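Local coordinates for flagellar motor switch protein FliG (Helicobacter pylori 26695, PDB 5WUJ) that forms part of the flagellar switch complex, which interacts with chemotaxis proteins and motor components that determine the direction of flagellar rotation, and is required for flagellum synthesis and motility, at residues B[16-21]-B[59-64]; B[81-86]-B[98-103]. All coordinates share one frame; numbering follows the deposited sequence.

Interaction 1 of 2, residues B[16-21]-B[59-64]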
loop_
_atom_site.group_PDB
_atom_site.type_symbol
_atom_site.label_atom_id
_atom_site.label_comp_id
_atom_site.label_asym_id
_atom_site.label_seq_id
_atom_site.Cartn_x
_atom_site.Cartn_y
_atom_site.Cartn_z
ATOM N N ILE B 16 4.873 2.225 -6.179
ATOM C CA ILE B 16 4.018 3.403 -6.049
ATOM C C ILE B 16 2.973 3.428 -7.156
ATOM O O ILE B 16 1.804 3.725 -6.907
ATOM C CB ILE B 16 4.877 4.679 -6.034
ATOM C CG1 ILE B 16 5.580 4.832 -4.684
ATOM C CG2 ILE B 16 4.039 5.902 -6.370
ATOM C CD1 ILE B 16 6.812 5.773 -4.739
ATOM N N ALA B 17 3.362 3.091 -8.392
ATOM C CA ALA B 17 2.377 3.023 -9.470
ATOM C C ALA B 17 1.353 1.928 -9.209
ATOM O O ALA B 17 0.153 2.113 -9.467
ATOM C CB ALA B 17 3.072 2.788 -10.810
ATOM N N ILE B 18 1.799 0.784 -8.677
ATOM C CA ILE B 18 0.848 -0.271 -8.332
ATOM C C ILE B 18 -0.109 0.212 -7.244
ATOM O O ILE B 18 -1.320 -0.040 -7.304
ATOM C CB ILE B 18 1.591 -1.562 -7.930
ATOM C CG1 ILE B 18 2.041 -2.315 -9.189
ATOM C CG2 ILE B 18 0.704 -2.470 -7.099
ATOM C CD1 ILE B 18 3.283 -3.162 -8.983
ATOM N N LEU B 19 0.403 0.929 -6.241
ATOM C CA LEU B 19 -0.507 1.539 -5.271
ATOM C C LEU B 19 -1.486 2.480 -5.969
ATOM O O LEU B 19 -2.699 2.420 -5.727
ATOM C CB LEU B 19 0.287 2.275 -4.183
ATOM C CG LEU B 19 -0.464 2.983 -3.047
ATOM C CD1 LEU B 19 0.481 3.151 -1.899
ATOM C CD2 LEU B 19 -0.992 4.356 -3.451
ATOM N N LEU B 20 -0.979 3.351 -6.861
ATOM C CA LEU B 20 -1.854 4.336 -7.497
ATOM C C LEU B 20 -2.926 3.672 -8.354
ATOM O O LEU B 20 -4.100 4.063 -8.309
ATOM C CB LEU B 20 -1.033 5.317 -8.326
ATOM C CG LEU B 20 -0.226 6.241 -7.416
ATOM C CD1 LEU B 20 0.770 7.074 -8.215
ATOM C CD2 LEU B 20 -1.169 7.143 -6.602
ATOM N N ILE B 21 -2.546 2.663 -9.131
ATOM C CA ILE B 21 -3.523 1.912 -9.914
ATOM C C ILE B 21 -4.674 1.450 -9.024
ATOM O O ILE B 21 -5.849 1.571 -9.382
ATOM C CB ILE B 21 -2.842 0.716 -10.611
ATOM C CG1 ILE B 21 -1.878 1.163 -11.720
ATOM C CG2 ILE B 21 -3.883 -0.283 -11.108
ATOM C CD1 ILE B 21 -0.909 0.050 -12.196
ATOM N N ALA B 59 -1.973 -6.399 -3.409
ATOM C CA ALA B 59 -2.341 -6.458 -1.999
ATOM C C ALA B 59 -1.110 -6.445 -1.110
ATOM O O ALA B 59 -1.117 -5.836 -0.035
ATOM C CB ALA B 59 -3.172 -7.719 -1.723
ATOM N N ALA B 60 -0.060 -7.158 -1.520
ATOM C CA ALA B 60 1.196 -7.132 -0.781
ATOM C C ALA B 60 1.814 -5.731 -0.790
ATOM O O ALA B 60 2.416 -5.306 0.207
ATOM C CB ALA B 60 2.162 -8.156 -1.375
ATOM N N VAL B 61 1.670 -5.002 -1.904
ATOM C CA VAL B 61 2.151 -3.619 -1.966
ATOM C C VAL B 61 1.358 -2.732 -1.014
ATOM O O VAL B 61 1.933 -1.921 -0.273
ATOM C CB VAL B 61 2.101 -3.085 -3.414
ATOM C CG1 VAL B 61 2.338 -1.539 -3.467
ATOM C CG2 VAL B 61 3.158 -3.769 -4.260
ATOM N N LEU B 62 0.026 -2.864 -1.014
ATOM C CA LEU B 62 -0.787 -2.071 -0.096
ATOM C C LEU B 62 -0.415 -2.349 1.352
ATOM O O LEU B 62 -0.347 -1.430 2.177
ATOM C CB LEU B 62 -2.269 -2.367 -0.308
ATOM C CG LEU B 62 -2.866 -1.880 -1.603
ATOM C CD1 LEU B 62 -4.389 -2.023 -1.550
ATOM C CD2 LEU B 62 -2.420 -0.444 -1.885
ATOM N N GLU B 63 -0.183 -3.618 1.685
ATOM C CA GLU B 63 0.201 -3.946 3.054
ATOM C C GLU B 63 1.518 -3.278 3.419
ATOM O O GLU B 63 1.713 -2.843 4.562
ATOM C CB GLU B 63 0.315 -5.457 3.230
ATOM C CG GLU B 63 -1.011 -6.180 3.334
ATOM C CD GLU B 63 -0.853 -7.563 3.945
ATOM O OE1 GLU B 63 0.312 -8.007 4.103
ATOM O OE2 GLU B 63 -1.885 -8.193 4.277
ATOM N N GLU B 64 2.441 -3.217 2.461
ATOM C CA GLU B 64 3.710 -2.545 2.709
ATOM C C GLU B 64 3.486 -1.064 2.995
ATOM O O GLU B 64 4.043 -0.513 3.954
ATOM C CB GLU B 64 4.630 -2.751 1.507
ATOM C CG GLU B 64 6.031 -2.214 1.656
ATOM C CD GLU B 64 6.920 -2.603 0.477
ATOM O OE1 GLU B 64 7.863 -1.843 0.172
ATOM O OE2 GLU B 64 6.674 -3.662 -0.150
#
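V61 meets I18 and L19 with its two methyl branches; the side-chain contacts between helix segments 16-21 and 59-64 are all apolar, and no hydrogen bond crosses the interface. The I18 methyl CG2 abuts the isopropyl group of V61, lying 4.0 Å from V61 CG2 and 4.1 Å from V61 CG1, so the methyl sits against both branches at once. The two side chains cross at about a right angle. V61 CG1, placed anti to its backbone N (chi1 169°), touches the I18 methyl and also lies 4.2 Å from L19 N. The side-chain approach there is looser, with L19 CB 4.4 Å from V61 CG1.

The backbone geometry is that of a steep helix-helix crossing inside the all-helical N-terminal domain of FliG: the segment axes come within 9.3 Å of each other at a signed angle of -103°. L19 and L62 mark the nearest backbones, L19 CA and L62 CA being 6.3 Å apart.

A second apolar pair lies beside this point. L62 reaches helix 12-23 with the end of its side chain, L62 CD2 stopping 4.1 Å from L19 CG, again with side chains nearly perpendicular. All four residues are buried. F65, further along helix 55-71, also touches L19, while L10 and T53 cover I18; L62 additionally packs on an aromatic side chain of another protein chain. Charge enters at the flank, where E64 forms a salt bridge with K15 of helix 12-23.

Interaction 2 of 2, residues B[81-86]-B[98-103]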
loop_
_atom_site.group_PDB
_atom_site.type_symbol
_atom_site.label_atom_id
_atom_site.label_comp_id
_atom_site.label_asym_id
_atom_site.label_seq_id
_atom_site.Cartn_x
_atom_site.Cartn_y
_atom_site.Cartn_z
ATOM N N GLU B 81 -6.283 -4.463 12.257
ATOM C CA GLU B 81 -5.788 -5.057 11.018
ATOM C C GLU B 81 -4.276 -4.937 10.904
ATOM O O GLU B 81 -3.617 -5.825 10.345
ATOM C CB GLU B 81 -6.466 -4.373 9.826
ATOM C CG GLU B 81 -5.944 -4.735 8.435
ATOM C CD GLU B 81 -5.921 -6.239 8.150
ATOM O OE1 GLU B 81 -5.093 -6.669 7.315
ATOM O OE2 GLU B 81 -6.734 -6.991 8.737
ATOM N N TYR B 82 -3.710 -3.838 11.409
ATOM C CA TYR B 82 -2.262 -3.705 11.432
ATOM C C TYR B 82 -1.635 -4.763 12.337
ATOM O O TYR B 82 -0.657 -5.427 11.959
ATOM C CB TYR B 82 -1.876 -2.290 11.888
ATOM C CG TYR B 82 -0.385 -2.091 11.979
ATOM C CD1 TYR B 82 0.431 -2.294 10.868
ATOM C CD2 TYR B 82 0.218 -1.718 13.176
ATOM C CE1 TYR B 82 1.808 -2.116 10.943
ATOM C CE2 TYR B 82 1.588 -1.537 13.256
ATOM C CZ TYR B 82 2.376 -1.739 12.138
ATOM O OH TYR B 82 3.737 -1.567 12.219
ATOM N N ALA B 83 -2.175 -4.919 13.551
ATOM C CA ALA B 83 -1.731 -6.001 14.433
ATOM C C ALA B 83 -1.845 -7.358 13.748
ATOM O O ALA B 83 -0.916 -8.177 13.802
ATOM C CB ALA B 83 -2.553 -5.989 15.721
ATOM N N ARG B 84 -2.979 -7.604 13.090
ATOM C CA ARG B 84 -3.207 -8.884 12.425
ATOM C C ARG B 84 -2.133 -9.164 11.378
ATOM O O ARG B 84 -1.629 -10.290 11.280
ATOM C CB ARG B 84 -4.603 -8.872 11.798
ATOM C CG ARG B 84 -5.169 -10.215 11.385
ATOM C CD ARG B 84 -6.549 -10.022 10.739
ATOM N NE ARG B 84 -7.608 -9.800 11.727
ATOM C CZ ARG B 84 -8.330 -8.678 11.848
ATOM N NH1 ARG B 84 -8.126 -7.640 11.040
ATOM N NH2 ARG B 84 -9.270 -8.594 12.790
ATOM N N GLU B 85 -1.765 -8.147 10.590
ATOM C CA GLU B 85 -0.700 -8.309 9.601
ATOM C C GLU B 85 0.652 -8.518 10.269
ATOM O O GLU B 85 1.432 -9.382 9.849
ATOM C CB GLU B 85 -0.635 -7.088 8.684
ATOM C CG GLU B 85 -1.861 -6.906 7.814
ATOM C CD GLU B 85 -1.869 -5.565 7.079
ATOM O OE1 GLU B 85 -0.826 -4.876 7.061
ATOM O OE2 GLU B 85 -2.926 -5.199 6.528
ATOM N N LEU B 86 0.943 -7.729 11.305
ATOM C CA LEU B 86 2.207 -7.865 12.025
ATOM C C LEU B 86 2.356 -9.257 12.644
ATOM O O LEU B 86 3.397 -9.911 12.492
ATOM C CB LEU B 86 2.287 -6.795 13.108
ATOM C CG LEU B 86 3.498 -6.856 14.038
ATOM C CD1 LEU B 86 4.779 -6.614 13.245
ATOM C CD2 LEU B 86 3.364 -5.830 15.162
ATOM N N LYS B 98 -4.660 -16.769 17.650
ATOM C CA LYS B 98 -4.913 -16.892 19.084
ATOM C C LYS B 98 -4.530 -15.613 19.814
ATOM O O LYS B 98 -5.232 -15.186 20.739
ATOM C CB LYS B 98 -4.199 -18.122 19.667
ATOM C CG LYS B 98 -4.388 -19.367 18.801
ATOM C CD LYS B 98 -3.481 -20.531 19.177
ATOM C CE LYS B 98 -3.373 -20.739 20.670
ATOM N NZ LYS B 98 -3.163 -22.181 20.968
ATOM N N VAL B 99 -3.436 -14.964 19.394
ATOM C CA VAL B 99 -3.146 -13.621 19.898
ATOM C C VAL B 99 -4.267 -12.659 19.515
ATOM O O VAL B 99 -4.772 -11.901 20.353
ATOM C CB VAL B 99 -1.787 -13.122 19.386
ATOM C CG1 VAL B 99 -1.601 -11.641 19.744
ATOM C CG2 VAL B 99 -0.662 -13.970 19.987
ATOM N N MET B 100 -4.696 -12.708 18.250
ATOM C CA MET B 100 -5.705 -11.762 17.784
ATOM C C MET B 100 -7.001 -11.877 18.582
ATOM O O MET B 100 -7.595 -10.859 18.957
ATOM C CB MET B 100 -5.972 -11.957 16.293
ATOM C CG MET B 100 -4.848 -11.403 15.441
ATOM S SD MET B 100 -4.629 -9.629 15.682
ATOM C CE MET B 100 -6.315 -9.075 15.378
ATOM N N ASP B 101 -7.442 -13.103 18.871
ATOM C CA ASP B 101 -8.638 -13.271 19.691
ATOM C C ASP B 101 -8.453 -12.637 21.068
ATOM O O ASP B 101 -9.338 -11.924 21.553
ATOM C CB ASP B 101 -9.003 -14.751 19.814
ATOM C CG ASP B 101 -9.493 -15.341 18.503
ATOM O OD1 ASP B 101 -10.063 -14.593 17.674
ATOM O OD2 ASP B 101 -9.332 -16.562 18.320
ATOM N N LYS B 102 -7.300 -12.864 21.705
ATOM C CA LYS B 102 -7.050 -12.203 22.983
ATOM C C LYS B 102 -6.900 -10.698 22.807
ATOM O O LYS B 102 -7.246 -9.934 23.714
ATOM C CB LYS B 102 -5.811 -12.791 23.671
ATOM C CG LYS B 102 -6.060 -14.125 24.356
ATOM C CD LYS B 102 -5.536 -14.132 25.787
ATOM C CE LYS B 102 -5.811 -15.471 26.467
ATOM N NZ LYS B 102 -5.703 -15.431 27.959
ATOM N N LEU B 103 -6.425 -10.254 21.640
ATOM C CA LEU B 103 -6.198 -8.829 21.412
ATOM C C LEU B 103 -7.509 -8.069 21.245
ATOM O O LEU B 103 -7.621 -6.917 21.683
ATOM C CB LEU B 103 -5.308 -8.636 20.183
ATOM C CG LEU B 103 -4.517 -7.341 20.034
ATOM C CD1 LEU B 103 -3.972 -6.868 21.362
ATOM C CD2 LEU B 103 -3.375 -7.572 19.073
#
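Bends at chi2 (-61°) and chi3 fold the M100 side chain back on itself, so that its sulfur and terminal methyl both rest on R84. The sulfur presses on the backbone: M100 SD is 3.6 Å from R84 CA, which is also where the two segments run nearest, with R84 CA and M100 CA 6.6 Å apart. The methyl reaches further out along the arginine. M100 CE lies over one face of the R84 guanidinium, 3.9 Å from R84 NE, and it also touches R84 CB; the two side chains cross at about a right angle.

R84 is held from its own helix as well. Its CG is anti to the backbone N, and a bend at chi3 brings the guanidinium alongside E81, three residues earlier. R84 NH1 donates to E81 OE2 at 2.8 Å in a salt bridge, with an N-H...acceptor angle of 148°. The acceptor lies close to the guanidinium plane and is approached from its anti side. The carboxylate therefore holds the edge of the guanidinium while the methionine methyl covers one face, contacts that probably limit its rotation. E81 OE2 also forms a salt bridge with a basic side chain of another protein chain.

A smaller apolar cluster forms around A83. A83 CB packs 3.8 Å from L103 CD2 and 4.2 Å from M100 SD, so the alanine methyl touches both the methionine sulfur and the more exposed leucine. M100 extends the packing to L80 and L87 of helix 79-91.

With segment axes 10.2 Å apart and running at 158° to each other, helices 79-91 and 93-104 form an antiparallel helical hairpin at the C-terminal end of this FliG N-terminal domain fragment.

The two contacts follow in series along the chain: interaction 1 joins helices 12-23 and 55-71, then interaction 2 pairs helices 79-91 and 93-104. Their centres lie about 22 Å apart. Interaction 1 is about 4 Å from the centre of the chain, deep in the helical bundle, whereas interaction 2 is about 19 Å from it and only partly buried. Helices 55-71 and 79-91 are consecutive and touch directly, E63 OE2 lying 3.8 Å from E85 CG, while Y82 and E85 also pack on F66. The steep crossing in the core is thus connected to the C-terminal hairpin through neighbouring helices. Another protein chain contacts residues of both regions.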